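PDB 6LN0: Non-structural protein 3 from Porcine deltacoronavirus, which carries a macro domain, which probably binds ADP-ribose, and a zinc-containing papain-like protease domain that probably cleaves the viral polyprotein. Local coordinates for residues 242-247 / 251-256. Residues are numbered along the deposited sequence; the frame is centred on the assembly and turned at random.
Sequences WVVSRT and MHLKQK
S245 and H252 form the hydrogen-bonded pair of a short antiparallel hairpin, and their two backbone bonds are unequal. H252 N donates to S245 O at 2.7 Å, a bond nearly straight at the hydrogen (172°), although the donor stands above the carbonyl plane; the return bond, S245 N to H252 O, is bent to 125° and weak. H252 O also receives a CA-H...O contact from V244 CA at 3.1 Å. Beyond strand 251-253 the pairing continues through K254 N, which binds V243 O at 2.9 Å. The N-to-C directions of the short segments 244-247 and 251-253 make 135°, well short of the 180° of a flat antiparallel pair, so the two strands are twisted against each other.

The non-hydrogen-bonded pairs V244-L253 and R246-M251 place their side chains on one face. L253 CD1 touches V244 CG1 at 3.6 Å and, less closely, W242 CB, the leucine crossing the valine at a slant. M251 is folded at chi2 and chi3, which brings SD against the S245 backbone, 3.5 Å from S245 N, and CE against R246 CD (3.5 Å); these two side chains run roughly perpendicular. V243 and K254 instead lie side by side, CG1 on the lysine CD at 3.7 Å, methyl against methylene.

H252, on the face shared with S245, is anchored through ND1 to N267 of helix 260-270, while M251 O binds Q270 and Y287. L253 and W242 both pack on V296 of helix 293-302, and L253 and V244 reach Y287 of helix 278-287. The hairpin thus lies against three helices of the papain-like protease region, as a two-stranded sheet separate from the eight-stranded one.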
loop_
_atom_site.group_PDB
_atom_site.type_symbol
_atom_site.label_atom_id
_atom_site.label_comp_id
_atom_site.label_asym_id
_atom_site.label_seq_id
_atom_site.Cartn_x
_atom_site.Cartn_y
_atom_site.Cartn_z
ATOM N N TRP A 242 23.170 9.572 9.846
ATOM C CA TRP A 242 23.995 9.185 10.984
ATOM C C TRP A 242 25.445 9.540 10.714
ATOM O O TRP A 242 25.849 9.772 9.572
ATOM C CB TRP A 242 23.952 7.684 11.275
ATOM C CG TRP A 242 22.617 7.036 11.347
ATOM C CD1 TRP A 242 22.016 6.309 10.363
ATOM C CD2 TRP A 242 21.733 6.990 12.480
ATOM N NE1 TRP A 242 20.809 5.832 10.805
ATOM C CE2 TRP A 242 20.610 6.236 12.099
ATOM C CE3 TRP A 242 21.778 7.518 13.768
ATOM C CZ2 TRP A 242 19.539 6.001 12.958
ATOM C CZ3 TRP A 242 20.711 7.286 14.620
ATOM C CH2 TRP A 242 19.610 6.532 14.214
ATOM N N VAL A 243 26.247 9.525 11.776
ATOM C CA VAL A 243 27.694 9.666 11.662
ATOM C C VAL A 243 28.348 8.403 12.216
ATOM O O VAL A 243 28.050 7.980 13.343
ATOM C CB VAL A 243 28.184 10.931 12.395
ATOM C CG1 VAL A 243 29.653 10.796 12.835
ATOM C CG2 VAL A 243 27.944 12.185 11.525
ATOM N N VAL A 244 29.220 7.789 11.417
ATOM C CA VAL A 244 30.041 6.682 11.887
ATOM C C VAL A 244 31.504 7.103 11.826
ATOM O O VAL A 244 31.882 8.024 11.097
ATOM C CB VAL A 244 29.814 5.376 11.097
ATOM C CG1 VAL A 244 28.598 4.650 11.638
ATOM C CG2 VAL A 244 29.684 5.670 9.614
ATOM N N SER A 245 32.337 6.377 12.571
ATOM C CA SER A 245 33.635 6.897 13.000
ATOM C C SER A 245 34.528 5.738 13.420
ATOM O O SER A 245 34.138 4.970 14.304
ATOM C CB SER A 245 33.422 7.867 14.166
ATOM O OG SER A 245 34.643 8.374 14.634
ATOM N N ARG A 246 35.712 5.611 12.802
ATOM C CA ARG A 246 36.706 4.641 13.264
ATOM C C ARG A 246 37.230 5.043 14.641
ATOM O O ARG A 246 37.680 6.172 14.836
ATOM C CB ARG A 246 37.880 4.527 12.282
ATOM C CG ARG A 246 37.520 4.217 10.815
ATOM C CD ARG A 246 37.278 2.716 10.531
ATOM N NE ARG A 246 38.242 1.840 11.197
ATOM C CZ ARG A 246 38.028 0.553 11.484
ATOM N NH1 ARG A 246 36.877 -0.034 11.163
ATOM N NH2 ARG A 246 38.971 -0.151 12.103
ATOM N N THR A 247 37.163 4.123 15.601
ATOM C CA THR A 247 37.545 4.402 16.983
ATOM C C THR A 247 37.792 3.072 17.673
ATOM O O THR A 247 36.982 2.151 17.528
ATOM C CB THR A 247 36.447 5.173 17.741
ATOM O OG1 THR A 247 35.782 6.076 16.855
ATOM C CG2 THR A 247 37.029 5.968 18.891
ATOM N N MET A 251 34.507 0.511 13.655
ATOM C CA MET A 251 33.678 1.608 13.144
ATOM C C MET A 251 32.490 1.804 14.087
ATOM O O MET A 251 31.650 0.913 14.233
ATOM C CB MET A 251 33.236 1.316 11.712
ATOM C CG MET A 251 32.502 2.476 11.040
ATOM S SD MET A 251 33.561 3.857 10.525
ATOM C CE MET A 251 34.231 3.235 8.992
ATOM N N HIS A 252 32.439 2.950 14.755
ATOM C CA HIS A 252 31.478 3.228 15.812
ATOM C C HIS A 252 30.347 4.102 15.294
ATOM O O HIS A 252 30.544 4.966 14.437
ATOM C CB HIS A 252 32.151 3.942 16.991
ATOM C CG HIS A 252 31.195 4.413 18.047
ATOM N ND1 HIS A 252 30.555 3.550 18.911
ATOM C CD2 HIS A 252 30.778 5.656 18.388
ATOM C CE1 HIS A 252 29.778 4.235 19.732
ATOM N NE2 HIS A 252 29.890 5.517 19.433
ATOM N N LEU A 253 29.166 3.909 15.858
ATOM C CA LEU A 253 27.997 4.672 15.456
ATOM C C LEU A 253 27.798 5.768 16.489
ATOM O O LEU A 253 27.344 5.493 17.604
ATOM C CB LEU A 253 26.764 3.781 15.335
ATOM C CG LEU A 253 25.460 4.467 14.925
ATOM C CD1 LEU A 253 25.429 4.760 13.435
ATOM C CD2 LEU A 253 24.271 3.628 15.312
ATOM N N LYS A 254 28.117 7.010 16.094
ATOM C CA LYS A 254 28.083 8.164 16.992
ATOM C C LYS A 254 26.747 8.257 17.718
ATOM O O LYS A 254 25.683 8.075 17.122
ATOM C CB LYS A 254 28.351 9.456 16.198
ATOM C CG LYS A 254 28.339 10.751 17.033
ATOM C CD LYS A 254 28.987 11.950 16.295
ATOM C CE LYS A 254 30.525 11.909 16.334
ATOM N NZ LYS A 254 31.199 13.197 15.949
ATOM N N GLN A 255 26.816 8.525 19.021
ATOM C CA GLN A 255 25.620 8.556 19.858
ATOM C C GLN A 255 24.644 9.624 19.360
ATOM O O GLN A 255 25.036 10.746 19.021
ATOM C CB GLN A 255 26.027 8.808 21.317
ATOM C CG GLN A 255 24.910 9.210 22.272
ATOM C CD GLN A 255 23.844 8.140 22.437
ATOM O OE1 GLN A 255 24.136 7.009 22.839
ATOM N NE2 GLN A 255 22.584 8.497 22.132
ATOM N N LYS A 256 23.362 9.260 19.300
ATOM C CA LYS A 256 22.333 10.123 18.728
ATOM C C LYS A 256 20.963 9.471 18.818
ATOM O O LYS A 256 20.817 8.290 18.486
ATOM C CB LYS A 256 22.638 10.436 17.263
ATOM C CG LYS A 256 21.538 11.196 16.545
ATOM C CD LYS A 256 22.102 11.915 15.343
ATOM C CE LYS A 256 21.067 12.059 14.258
ATOM N NZ LYS A 256 21.616 12.778 13.065
#